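Local coordinates for protein predicted HD superfamily hydrolase (uncultured Thermotogales bacterium, PDB 2PQ7) that binds two iron(III) ions within an all-helical HD domain and is probably a metal-dependent hydrolase, at residues 90-93 against 94-97; 99-102 against 103-107; 138-141 against 142-146; 188-192 against 193-197; 201-204 against 205-209. One frame throughout, in Å; residues are numbered along the deposited sequence.

The five contacts come in series along the chain, and each is a local turn. Contacts 1 and 2 adjoin: residues 90-97 leave helix 80-91, residues 99-107 form most of helix 99-111, and their centres lie about 10 Å apart, with Leu92 packed on Val102 and Val105. Contact 3, in helix 139-147, lies on the opposite side of the chain's centre from both, about 36 Å from contact 1 between centres. Contacts 4 and 5 share helix 193-217, whose start and middle they occupy. Contact 3 packs on contact 5, about 11 Å away between centres, and both touch the second subunit. The iron site thus lies between a helical corner and the dimer surface.

Contact 1: residues 90-93 against 94-97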
loop_
_atom_site.group_PDB
_atom_site.type_symbol
_atom_site.label_atom_id
_atom_site.label_comp_id
_atom_site.label_asym_id
_atom_site.label_seq_id
_atom_site.Cartn_x
_atom_site.Cartn_y
_atom_site.Cartn_z
ATOM N N GLY A 90 -4.915 33.183 -21.383
ATOM C CA GLY A 90 -6.147 33.557 -22.010
ATOM C C GLY A 90 -7.332 33.545 -21.068
ATOM O O GLY A 90 -8.130 34.448 -21.064
ATOM N N LEU A 91 -7.410 32.518 -20.235
ATOM C CA LEU A 91 -8.566 32.332 -19.351
ATOM C C LEU A 91 -8.598 33.353 -18.216
ATOM O O LEU A 91 -9.614 33.980 -17.964
ATOM C CB LEU A 91 -8.545 30.936 -18.725
ATOM C CG LEU A 91 -9.584 30.702 -17.603
ATOM C CD1 LEU A 91 -10.952 30.630 -18.267
ATOM C CD2 LEU A 91 -9.296 29.436 -16.876
ATOM N N LEU A 92 -7.515 33.490 -17.483
ATOM C CA LEU A 92 -7.471 34.240 -16.264
ATOM C C LEU A 92 -7.840 35.733 -16.346
ATOM O O LEU A 92 -8.531 36.253 -15.448
ATOM C CB LEU A 92 -6.173 34.015 -15.491
ATOM C CG LEU A 92 -6.011 32.564 -14.976
ATOM C CD1 LEU A 92 -4.648 32.397 -14.301
ATOM C CD2 LEU A 92 -7.208 32.113 -14.038
ATOM N N PRO A 93 -7.416 36.444 -17.401
ATOM C CA PRO A 93 -7.871 37.859 -17.515
ATOM C C PRO A 93 -9.395 38.015 -17.593
ATOM O O PRO A 93 -9.917 39.021 -17.122
ATOM C CB PRO A 93 -7.210 38.340 -18.810
ATOM C CG PRO A 93 -5.969 37.462 -18.922
ATOM C CD PRO A 93 -6.424 36.110 -18.452
ATOM N N THR A 94 -10.066 37.021 -18.168
ATOM C CA THR A 94 -11.539 37.053 -18.266
ATOM C C THR A 94 -12.235 36.890 -16.936
ATOM O O THR A 94 -13.451 37.109 -16.836
ATOM C CB THR A 94 -12.117 35.976 -19.241
ATOM O OG1 THR A 94 -12.096 34.691 -18.619
ATOM C CG2 THR A 94 -11.388 35.948 -20.588
HETATM N N MSE A 95 -11.502 36.476 -15.912
HETATM C CA MSE A 95 -11.991 36.296 -14.557
HETATM C C MSE A 95 -11.546 37.435 -13.628
HETATM O O MSE A 95 -11.646 37.336 -12.405
HETATM C CB MSE A 95 -11.528 34.912 -14.047
HETATM C CG MSE A 95 -12.148 33.715 -14.795
HETATM SE SE MSE A 95 -11.457 32.081 -14.195
HETATM C CE MSE A 95 -12.940 31.009 -14.805
ATOM N N GLY A 96 -11.035 38.510 -14.217
ATOM C CA GLY A 96 -10.621 39.676 -13.490
ATOM C C GLY A 96 -9.240 39.658 -12.838
ATOM O O GLY A 96 -8.892 40.570 -12.115
ATOM N N PHE A 97 -8.434 38.618 -13.077
ATOM C CA PHE A 97 -7.093 38.625 -12.486
ATOM C C PHE A 97 -6.193 39.607 -13.244
ATOM O O PHE A 97 -6.296 39.690 -14.476
ATOM C CB PHE A 97 -6.522 37.187 -12.532
ATOM C CG PHE A 97 -7.265 36.223 -11.597
ATOM C CD1 PHE A 97 -7.018 36.249 -10.231
ATOM C CD2 PHE A 97 -8.192 35.341 -12.095
ATOM C CE1 PHE A 97 -7.682 35.390 -9.379
ATOM C CE2 PHE A 97 -8.879 34.457 -11.237
ATOM C CZ PHE A 97 -8.604 34.498 -9.905
HETATM O O HOH W 1 -8.345 41.021 -15.818
#
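Leu92 and Phe97 make the tight side of this turn, where the chain leaves helix 80-91. The methyl Leu92 CD2 lies 3.9 Å from Phe97 CD2, and Leu92 O sits at the ring edge, in its plane. These two side chains also press on Ile61 of helix 56-65. Next to them, Leu91 CD1 meets the CE methyl of Met95, present as selenomethionine, at 4.0 Å; both side chains lean on Ile20 of helix 14-25.

The exposed side has one firm polar clasp. Thr94 OG1 sits between its own backbone N and carbonyl carbon (chi1 77°), which brings it back to Leu91 O at 2.7 Å, in the carbonyl plane. Pro93 and Gly96 face solvent more loosely. A water gives one hydrogen bond to Pro93 O at 2.9 Å and another to Phe97 O at 2.8 Å, bridging the two carbonyls.

Between the two sides the backbone winds up. Met95 N bonds to Leu92 O at 3.0 Å and Gly96 N to Pro93 O at 3.2 Å. Phe97 N reaches Leu92 O only weakly, at 3.4 Å. The last two bonds, with Gly96 at a positive phi of 82°, form the pattern of a Schellman motif. The chemistry is that of a helix C-terminus: its last carbonyls are satisfied by a threonine hydroxyl, by backbone bonds of three- and five-residue spacing and by water, while Leu92 is buried and Phe97 packs beside it.

Contact 2: residues 99-102 against 103-107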
loop_
_atom_site.group_PDB
_atom_site.type_symbol
_atom_site.label_atom_id
_atom_site.label_comp_id
_atom_site.label_asym_id
_atom_site.label_seq_id
_atom_site.Cartn_x
_atom_site.Cartn_y
_atom_site.Cartn_z
ATOM N N ILE A 99 -2.674 41.675 -14.607
ATOM C CA ILE A 99 -1.574 41.289 -15.484
ATOM C C ILE A 99 -0.452 40.558 -14.759
ATOM O O ILE A 99 0.038 39.527 -15.246
ATOM C CB ILE A 99 -1.009 42.528 -16.241
ATOM C CG1 ILE A 99 -1.996 42.993 -17.307
ATOM C CG2 ILE A 99 0.298 42.201 -16.939
ATOM C CD1 ILE A 99 -1.608 44.302 -17.970
ATOM N N SER A 100 -0.026 41.086 -13.634
ATOM C CA SER A 100 1.082 40.484 -12.916
ATOM C C SER A 100 0.665 39.129 -12.351
ATOM O O SER A 100 1.453 38.198 -12.409
ATOM C CB SER A 100 1.655 41.463 -11.860
ATOM O OG SER A 100 2.131 42.667 -12.509
ATOM N N PHE A 101 -0.557 38.983 -11.866
ATOM C CA PHE A 101 -1.008 37.718 -11.329
ATOM C C PHE A 101 -0.988 36.674 -12.425
ATOM O O PHE A 101 -0.490 35.531 -12.257
ATOM C CB PHE A 101 -2.457 37.865 -10.797
ATOM C CG PHE A 101 -3.013 36.639 -10.161
ATOM C CD1 PHE A 101 -3.514 35.611 -10.911
ATOM C CD2 PHE A 101 -3.114 36.562 -8.777
ATOM C CE1 PHE A 101 -4.070 34.470 -10.313
ATOM C CE2 PHE A 101 -3.666 35.462 -8.197
ATOM C CZ PHE A 101 -4.133 34.431 -8.940
ATOM N N VAL A 102 -1.647 37.010 -13.528
ATOM C CA VAL A 102 -1.734 36.083 -14.660
ATOM C C VAL A 102 -0.332 35.700 -15.193
ATOM O O VAL A 102 -0.087 34.521 -15.493
ATOM C CB VAL A 102 -2.616 36.668 -15.783
ATOM C CG1 VAL A 102 -2.611 35.789 -16.983
ATOM C CG2 VAL A 102 -4.058 36.961 -15.272
ATOM N N ALA A 103 0.585 36.655 -15.296
ATOM C CA ALA A 103 1.930 36.343 -15.807
ATOM C C ALA A 103 2.625 35.375 -14.873
ATOM O O ALA A 103 3.305 34.465 -15.317
ATOM C CB ALA A 103 2.711 37.590 -15.974
ATOM N N GLU A 104 2.474 35.544 -13.588
ATOM C CA GLU A 104 3.170 34.674 -12.646
ATOM C C GLU A 104 2.611 33.252 -12.721
ATOM O O GLU A 104 3.347 32.264 -12.687
ATOM C CB GLU A 104 3.139 35.200 -11.182
ATOM C CG GLU A 104 3.822 34.238 -10.197
ATOM C CD GLU A 104 4.221 34.860 -8.875
ATOM O OE1 GLU A 104 4.263 36.100 -8.792
ATOM O OE2 GLU A 104 4.535 34.101 -7.916
ATOM N N VAL A 105 1.298 33.132 -12.699
ATOM C CA VAL A 105 0.680 31.822 -12.800
ATOM C C VAL A 105 1.060 31.138 -14.105
ATOM O O VAL A 105 1.381 29.921 -14.112
ATOM C CB VAL A 105 -0.872 31.881 -12.649
ATOM C CG1 VAL A 105 -1.536 30.547 -12.968
ATOM C CG2 VAL A 105 -1.227 32.328 -11.252
ATOM N N SER A 106 0.975 31.880 -15.204
ATOM C CA SER A 106 1.303 31.318 -16.503
ATOM C C SER A 106 2.781 30.828 -16.562
ATOM O O SER A 106 3.014 29.706 -17.022
ATOM C CB SER A 106 0.981 32.309 -17.621
ATOM O OG SER A 106 -0.412 32.617 -17.646
ATOM N N LYS A 107 3.724 31.621 -16.044
ATOM C CA LYS A 107 5.143 31.280 -16.060
ATOM C C LYS A 107 5.316 30.059 -15.181
ATOM O O LYS A 107 6.129 29.148 -15.488
ATOM C CB LYS A 107 5.961 32.444 -15.513
ATOM C CG LYS A 107 7.478 32.188 -15.580
ATOM C CD LYS A 107 8.321 33.438 -15.080
#
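Phe101 and Val105, one turn apart on helix 99-111, lie side by side and point the same way. Ring atom Phe101 CE1 is 3.7 Å from the methyl Val105 CG2. That methyl stands beside its own backbone N, with CG1 anti to the N (chi1 171°), and it also rests 3.4 Å from Phe101 O, filling the step between ring and carbonyl. Beneath it Val105 N bonds to Phe101 O at 3.0 Å, nearly straight at 174°.

Round the helix, Val102 O takes a bond from Ser106 N at 2.9 Å. In one of the two conformers of this serine, and so with less certainty, Ser106 OG also reaches Val102 O at 2.9 Å, from the opposite face of the carbonyl plane. The hydroxyl would thus double a backbone bond that the helix already makes.

Further out, the preceding loop and neighbouring helices fix these groups. The Phe101 ring stacks on Phe97 and touches Ile61 of helix 56-65, while Val105 rests on Ala62 of that helix. Ser106 OG is also hydrogen-bonded to Ser89 OG of helix 80-91. On another side Glu104 is held by a salt bridge from Lys58 and a hydrogen bond with Thr124.

The side chain of Val105 is about 8 Å from that of the iron ligand His66. Such a regular alpha-helix, packed among other helices near the metal ligands, belongs to the helical bundle of the HD domain.

Contact 3: residues 138-141 against 142-146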
loop_
_atom_site.group_PDB
_atom_site.type_symbol
_atom_site.label_atom_id
_atom_site.label_comp_id
_atom_site.label_asym_id
_atom_site.label_seq_id
_atom_site.Cartn_x
_atom_site.Cartn_y
_atom_site.Cartn_z
ATOM N N GLY A 138 4.355 8.617 -1.157
ATOM C CA GLY A 138 3.332 8.570 -0.140
ATOM C C GLY A 138 2.414 7.362 -0.281
ATOM O O GLY A 138 2.643 6.486 -1.127
ATOM N N ALA A 139 1.362 7.356 0.519
ATOM C CA ALA A 139 0.413 6.247 0.575
ATOM C C ALA A 139 -0.360 6.068 -0.725
ATOM O O ALA A 139 -0.527 4.952 -1.219
ATOM C CB ALA A 139 -0.535 6.442 1.711
ATOM N N VAL A 140 -0.826 7.160 -1.330
ATOM C CA VAL A 140 -1.576 7.043 -2.581
ATOM C C VAL A 140 -0.677 6.534 -3.685
ATOM O O VAL A 140 -1.093 5.688 -4.482
ATOM C CB VAL A 140 -2.283 8.375 -2.983
ATOM C CG1 VAL A 140 -2.972 8.227 -4.327
ATOM C CG2 VAL A 140 -3.294 8.791 -1.925
ATOM N N ALA A 141 0.565 7.023 -3.743
ATOM C CA ALA A 141 1.543 6.530 -4.716
ATOM C C ALA A 141 1.780 4.996 -4.573
ATOM O O ALA A 141 1.849 4.290 -5.566
ATOM C CB ALA A 141 2.854 7.291 -4.569
ATOM N N ILE A 142 1.924 4.531 -3.337
ATOM C CA ILE A 142 2.052 3.096 -3.065
ATOM C C ILE A 142 0.830 2.362 -3.607
ATOM O O ILE A 142 0.962 1.350 -4.286
ATOM C CB ILE A 142 2.226 2.798 -1.560
ATOM C CG1 ILE A 142 3.580 3.286 -1.046
ATOM C CG2 ILE A 142 2.070 1.297 -1.284
ATOM C CD1 ILE A 142 3.637 3.435 0.483
ATOM N N ALA A 143 -0.362 2.828 -3.263
ATOM C CA ALA A 143 -1.570 2.205 -3.753
ATOM C C ALA A 143 -1.578 2.164 -5.295
ATOM O O ALA A 143 -1.979 1.147 -5.885
ATOM C CB ALA A 143 -2.800 2.884 -3.218
ATOM N N ARG A 144 -1.119 3.242 -5.956
ATOM C CA ARG A 144 -1.115 3.247 -7.423
ATOM C C ARG A 144 -0.218 2.204 -7.998
ATOM O O ARG A 144 -0.544 1.600 -9.014
ATOM C CB ARG A 144 -0.646 4.593 -8.015
ATOM C CG ARG A 144 -1.725 5.587 -8.273
ATOM C CD ARG A 144 -1.241 6.646 -9.334
ATOM N NE ARG A 144 0.033 7.260 -8.949
ATOM C CZ ARG A 144 0.159 8.134 -7.959
ATOM N NH1 ARG A 144 -0.906 8.490 -7.241
ATOM N NH2 ARG A 144 1.361 8.633 -7.662
ATOM N N VAL A 145 0.937 2.014 -7.390
ATOM C CA VAL A 145 1.867 1.020 -7.903
ATOM C C VAL A 145 1.194 -0.349 -7.905
ATOM O O VAL A 145 1.246 -1.067 -8.897
ATOM C CB VAL A 145 3.176 0.973 -7.092
ATOM C CG1 VAL A 145 4.023 -0.245 -7.490
ATOM C CG2 VAL A 145 3.962 2.253 -7.290
ATOM N N PHE A 146 0.534 -0.691 -6.812
ATOM C CA PHE A 146 -0.133 -1.981 -6.715
ATOM C C PHE A 146 -1.378 -2.117 -7.590
ATOM O O PHE A 146 -1.655 -3.210 -8.112
ATOM C CB PHE A 146 -0.355 -2.349 -5.239
ATOM C CG PHE A 146 0.926 -2.660 -4.532
ATOM C CD1 PHE A 146 1.640 -3.802 -4.847
ATOM C CD2 PHE A 146 1.440 -1.827 -3.564
ATOM C CE1 PHE A 146 2.839 -4.104 -4.215
ATOM C CE2 PHE A 146 2.631 -2.139 -2.934
ATOM C CZ PHE A 146 3.327 -3.273 -3.262
#
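Arg144 folds back over Val140 and Ala141, the residues one turn earlier in helix 139-147. Its chain bends at chi3 (-53°), which lays the guanidinium over the backbone: Ala141 CA sits 3.5 Å above one face of the group, offset toward the rim. The two terminal nitrogens divide the work. Arg144 NH2 lies 3.7 Å from the methyl Ala141 CB, whereas its NH1 comes 3.6 Å from Val140 CG1. Seen as whole side chains, Val140 and Arg144 cross obliquely.

Ile142 is turned quite differently. With CG1 beside its own backbone N (chi1 -69°), the branch runs back toward the start of the helix, where Ile142 CG1 meets Gly138 O at 3.3 Å and CD1 touches the same carbonyl oxygen. Gly138 is the N-cap residue, and Gly138 O also receives Ile142 N at 3.0 Å as the first turn closes. Further along, Val145 CG2 comes within 3.4 Å of Ala141 O.

Polar groups here also find partners outside these residues. Arg144 NH2 donates to Asp135 O. At the helix start, Glu216 of the second subunit accepts hydrogen bonds from both Ala139 N and Val140 N, so a carboxylate of the second subunit binds the first N-H groups of the helix.

The side chain of Arg144 is about 10 Å from a bound iron and about 6 Å from that of the metal ligand His37. With a carbonyl fixing one of its nitrogens and a helix turn under its flat face, the guanidinium is held in place, and Arg40 NH2 comes close to its NH1, which brings two positive charges together near the iron site.

Contact 4: residues 188-192 against 193-197; sequences ETFWT and ETARK
The chain runs extended at Phe190 and Thr192 (psi 149° at each), dips through helical angles at Trp191 between them, and then enters helix 193-217.

Thr192 starts that helix as its N-cap. Its hydroxyl OG1 accepts from Ala195 N at 3.1 Å, with an N-H...O angle of 154°, while Thr192 O receives Arg196 N at 2.9 Å. The same hydroxyl oxygen lies 3.2 Å from Ala195 CB, a close fit. On another flank of that methyl, Phe190 CD2 lies 3.8 Å from Ala195 CB.

Arg196 turns back along the incoming chain. Its extended side chain passes CG by Phe190 CB at 3.8 Å and then sets one face of the guanidinium over Phe190 O and the Trp191 carbonyl carbon. Although Arg196 NE is 3.1 Å from Phe190 O, the angle is too poor for a hydrogen bond. Arg196 has Glu193 as a nearby anion: Glu193 OE1 forms a loose salt bridge with Arg196 NH1 at 3.4 Å, and the hydrogen bond within it is weak.

Asp130 of helix 123-133 steadies the entry, its two carboxylate oxygens accepting separately from Trp191 N and Thr192 N. Arg133 makes a cation-pi contact with the Phe190 ring. The chemistry is that of a capped helix start: a threonine oxygen and an aspartate take up backbone N-H groups before or at the first turn, while an arginine lies flat against the run of carbonyls leading in.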
loop_
_atom_site.group_PDB
_atom_site.type_symbol
_atom_site.label_atom_id
_atom_site.label_comp_id
_atom_site.label_asym_id
_atom_site.label_seq_id
_atom_site.Cartn_x
_atom_site.Cartn_y
_atom_site.Cartn_z
ATOM N N GLU A 188 15.674 16.311 -0.379
ATOM C CA GLU A 188 16.529 17.507 -0.533
ATOM C C GLU A 188 16.425 18.180 -1.921
ATOM O O GLU A 188 16.995 19.250 -2.138
ATOM C CB GLU A 188 18.005 17.202 -0.204
ATOM C CG GLU A 188 18.788 16.324 -1.205
ATOM C CD GLU A 188 18.438 14.838 -1.157
ATOM O OE1 GLU A 188 17.689 14.405 -0.241
ATOM O OE2 GLU A 188 18.935 14.100 -2.045
ATOM N N THR A 189 15.725 17.543 -2.861
ATOM C CA THR A 189 15.511 18.105 -4.201
ATOM C C THR A 189 14.360 19.132 -4.263
ATOM O O THR A 189 14.164 19.756 -5.280
ATOM C CB THR A 189 15.151 16.986 -5.194
ATOM O OG1 THR A 189 14.000 16.293 -4.706
ATOM C CG2 THR A 189 16.303 15.979 -5.334
ATOM N N PHE A 190 13.637 19.325 -3.172
ATOM C CA PHE A 190 12.506 20.248 -3.156
ATOM C C PHE A 190 12.925 21.687 -2.851
ATOM O O PHE A 190 13.885 21.931 -2.134
ATOM C CB PHE A 190 11.461 19.740 -2.192
ATOM C CG PHE A 190 10.796 18.492 -2.669
ATOM C CD1 PHE A 190 11.432 17.238 -2.554
ATOM C CD2 PHE A 190 9.561 18.555 -3.286
ATOM C CE1 PHE A 190 10.812 16.113 -3.047
ATOM C CE2 PHE A 190 8.937 17.427 -3.770
ATOM C CZ PHE A 190 9.556 16.203 -3.650
ATOM N N TRP A 191 12.187 22.642 -3.415
ATOM C CA TRP A 191 12.502 24.047 -3.274
ATOM C C TRP A 191 12.209 24.603 -1.910
ATOM O O TRP A 191 12.986 25.418 -1.373
ATOM C CB TRP A 191 11.693 24.893 -4.271
ATOM C CG TRP A 191 12.001 24.651 -5.667
ATOM C CD1 TRP A 191 11.269 23.931 -6.572
ATOM C CD2 TRP A 191 13.135 25.129 -6.352
ATOM N NE1 TRP A 191 11.898 23.929 -7.792
ATOM C CE2 TRP A 191 13.054 24.661 -7.677
ATOM C CE3 TRP A 191 14.224 25.917 -5.979
ATOM C CZ2 TRP A 191 14.012 24.971 -8.631
ATOM C CZ3 TRP A 191 15.179 26.213 -6.920
ATOM C CH2 TRP A 191 15.064 25.749 -8.236
ATOM N N THR A 192 11.028 24.290 -1.390
ATOM C CA THR A 192 10.582 24.853 -0.144
ATOM C C THR A 192 10.858 23.967 1.061
ATOM O O THR A 192 10.841 22.749 0.977
ATOM C CB THR A 192 9.074 25.175 -0.147
ATOM O OG1 THR A 192 8.301 23.972 -0.282
ATOM C CG2 THR A 192 8.719 26.105 -1.271
ATOM N N GLU A 193 11.086 24.565 2.220
ATOM C CA GLU A 193 11.279 23.781 3.421
ATOM C C GLU A 193 10.050 22.946 3.778
ATOM O O GLU A 193 10.170 21.815 4.252
ATOM C CB GLU A 193 11.653 24.729 4.583
ATOM C CG GLU A 193 11.885 24.019 5.907
ATOM C CD GLU A 193 13.061 23.034 5.858
ATOM O OE1 GLU A 193 13.915 23.072 4.925
ATOM O OE2 GLU A 193 13.124 22.197 6.787
ATOM N N THR A 194 8.868 23.492 3.594
ATOM C CA THR A 194 7.657 22.757 3.874
ATOM C C THR A 194 7.575 21.518 2.971
ATOM O O THR A 194 7.267 20.420 3.481
ATOM C CB THR A 194 6.403 23.631 3.706
ATOM O OG1 THR A 194 6.506 24.786 4.554
ATOM C CG2 THR A 194 5.115 22.876 3.952
ATOM N N ALA A 195 7.855 21.645 1.673
ATOM C CA ALA A 195 7.818 20.483 0.810
ATOM C C ALA A 195 8.890 19.494 1.208
ATOM O O ALA A 195 8.640 18.296 1.152
ATOM C CB ALA A 195 7.970 20.856 -0.663
ATOM N N ARG A 196 10.082 19.968 1.583
ATOM C CA ARG A 196 11.165 19.067 2.006
ATOM C C ARG A 196 10.760 18.241 3.201
ATOM O O ARG A 196 11.007 17.021 3.226
ATOM C CB ARG A 196 12.435 19.834 2.346
ATOM C CG ARG A 196 13.134 20.421 1.181
ATOM C CD ARG A 196 14.549 20.777 1.598
ATOM N NE ARG A 196 15.186 21.659 0.650
ATOM C CZ ARG A 196 15.142 22.988 0.701
ATOM N NH1 ARG A 196 14.480 23.636 1.665
ATOM N NH2 ARG A 196 15.780 23.685 -0.233
ATOM N N LYS A 197 10.088 18.853 4.164
ATOM C CA LYS A 197 9.609 18.138 5.341
ATOM C C LYS A 197 8.530 17.129 4.964
ATOM O O LYS A 197 8.507 16.026 5.481
ATOM C CB LYS A 197 9.096 19.083 6.405
ATOM C CG LYS A 197 10.231 19.882 7.064
ATOM C CD LYS A 197 9.814 20.497 8.389
ATOM C CE LYS A 197 8.733 21.557 8.256
ATOM N NZ LYS A 197 9.219 22.790 7.569
#

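Contact 5: residues 201-204 against 205-209; sequences DRYS and FVVEF
A first torsion of -173° swings the Tyr203 ring along the helix, and at Val207 CG1 is anti to the N (chi1 168°), which leaves CG2 beside it; ring and methyl therefore meet one helical turn apart. Tyr203 CE1 comes 3.6 Å from Val207 CG2, the methyl approaching obliquely. The same methyl presses 3.3 Å from Tyr203 O, so it occupies the corner between the ring and the carbonyl that Val207 N uses at 2.9 Å.

The neighbouring valine repeats half of this pattern. Val206 CG2 lies 3.2 Å from Arg202 O, which also takes Val206 N at 2.9 Å. Two further backbone bonds complete the turn: Phe205 N to Asp201 O at 3.1 Å, and Glu208 N to Ser204 O, also at 3.1 Å.

Charged ends flank the turn. Asp201 forms a salt bridge with Arg212 of the second subunit, and Glu208 pairs with Arg212 of its own chain. Buried Arg202 sends NH1 to Ile137 O, just ahead of the neighbouring helix 139-147, and a weaker bond runs from NH2 to Asn44.

In the fold, residues 201-209 are the middle of helix 193-217. Phe205, Val206 and Phe209 pack on Ile142 of helix 139-147, and Phe209 also touches Phe146 there. Phe205 also reaches the second subunit, where its ring meets the Phe205 ring of the partner with planes about 15° apart. One helix thus serves both the packing within the chain and the dimer interface, next to helix 139-147, which touches the same partner.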
loop_
_atom_site.group_PDB
_atom_site.type_symbol
_atom_site.label_atom_id
_atom_site.label_comp_id
_atom_site.label_asym_id
_atom_site.label_seq_id
_atom_site.Cartn_x
_atom_site.Cartn_y
_atom_site.Cartn_z
ATOM N N ASP A 201 8.834 13.030 5.305
ATOM C CA ASP A 201 7.814 12.292 5.986
ATOM C C ASP A 201 7.223 11.193 5.071
ATOM O O ASP A 201 7.126 10.008 5.468
ATOM C CB ASP A 201 6.757 13.278 6.405
ATOM C CG ASP A 201 5.588 12.646 7.082
ATOM O OD1 ASP A 201 5.757 11.935 8.112
ATOM O OD2 ASP A 201 4.456 12.891 6.617
ATOM N N ARG A 202 6.818 11.570 3.865
ATOM C CA ARG A 202 6.283 10.581 2.940
ATOM C C ARG A 202 7.304 9.516 2.569
ATOM O O ARG A 202 6.945 8.334 2.494
ATOM C CB ARG A 202 5.772 11.253 1.680
ATOM C CG ARG A 202 4.539 12.045 1.941
ATOM C CD ARG A 202 4.110 12.685 0.648
ATOM N NE ARG A 202 2.926 13.507 0.823
ATOM C CZ ARG A 202 2.127 13.884 -0.169
ATOM N NH1 ARG A 202 2.339 13.464 -1.403
ATOM N NH2 ARG A 202 1.036 14.583 0.098
ATOM N N TYR A 203 8.552 9.896 2.322
ATOM C CA TYR A 203 9.610 8.971 1.953
ATOM C C TYR A 203 9.886 7.967 3.093
ATOM O O TYR A 203 10.069 6.771 2.849
ATOM C CB TYR A 203 10.862 9.770 1.607
ATOM C CG TYR A 203 11.989 8.949 1.051
ATOM C CD1 TYR A 203 12.929 8.357 1.891
ATOM C CD2 TYR A 203 12.107 8.746 -0.310
ATOM C CE1 TYR A 203 13.957 7.592 1.386
ATOM C CE2 TYR A 203 13.138 7.983 -0.828
ATOM C CZ TYR A 203 14.059 7.407 0.026
ATOM O OH TYR A 203 15.086 6.639 -0.491
ATOM N N SER A 204 9.920 8.453 4.327
ATOM C CA SER A 204 10.136 7.568 5.474
ATOM C C SER A 204 8.959 6.591 5.659
ATOM O O SER A 204 9.142 5.492 6.209
ATOM C CB SER A 204 10.384 8.367 6.741
ATOM O OG SER A 204 11.571 9.115 6.609
ATOM N N PHE A 205 7.753 7.001 5.262
ATOM C CA PHE A 205 6.602 6.103 5.286
ATOM C C PHE A 205 6.746 5.046 4.196
ATOM O O PHE A 205 6.493 3.845 4.447
ATOM C CB PHE A 205 5.262 6.865 5.147
ATOM C CG PHE A 205 4.067 5.964 5.220
ATOM C CD1 PHE A 205 3.709 5.431 6.427
ATOM C CD2 PHE A 205 3.396 5.570 4.086
ATOM C CE1 PHE A 205 2.633 4.571 6.534
ATOM C CE2 PHE A 205 2.296 4.684 4.190
ATOM C CZ PHE A 205 1.953 4.189 5.411
ATOM N N VAL A 206 7.169 5.453 3.013
ATOM C CA VAL A 206 7.393 4.526 1.911
ATOM C C VAL A 206 8.467 3.495 2.278
ATOM O O VAL A 206 8.279 2.303 2.010
ATOM C CB VAL A 206 7.724 5.250 0.596
ATOM C CG1 VAL A 206 8.086 4.251 -0.503
ATOM C CG2 VAL A 206 6.552 6.126 0.160
ATOM N N VAL A 207 9.550 3.936 2.913
ATOM C CA VAL A 207 10.624 3.034 3.322
ATOM C C VAL A 207 10.092 2.011 4.317
ATOM O O VAL A 207 10.322 0.803 4.157
ATOM C CB VAL A 207 11.848 3.802 3.879
ATOM C CG1 VAL A 207 12.822 2.853 4.561
ATOM C CG2 VAL A 207 12.518 4.602 2.759
ATOM N N GLU A 208 9.371 2.479 5.331
ATOM C CA GLU A 208 8.760 1.577 6.291
ATOM C C GLU A 208 7.825 0.567 5.606
ATOM O O GLU A 208 7.819 -0.620 5.964
ATOM C CB GLU A 208 7.982 2.328 7.353
ATOM C CG GLU A 208 7.371 1.386 8.420
ATOM C CD GLU A 208 6.705 2.110 9.552
ATOM O OE1 GLU A 208 6.882 3.345 9.670
ATOM O OE2 GLU A 208 5.977 1.472 10.326
ATOM N N PHE A 209 7.035 1.021 4.641
ATOM C CA PHE A 209 6.152 0.127 3.907
ATOM C C PHE A 209 6.964 -0.998 3.257
ATOM O O PHE A 209 6.583 -2.175 3.358
ATOM C CB PHE A 209 5.345 0.854 2.827
ATOM C CG PHE A 209 4.304 -0.023 2.180
ATOM C CD1 PHE A 209 4.657 -0.913 1.187
ATOM C CD2 PHE A 209 2.981 0.011 2.606
ATOM C CE1 PHE A 209 3.701 -1.752 0.631
ATOM C CE2 PHE A 209 2.043 -0.806 2.042
ATOM C CZ PHE A 209 2.397 -1.689 1.070
#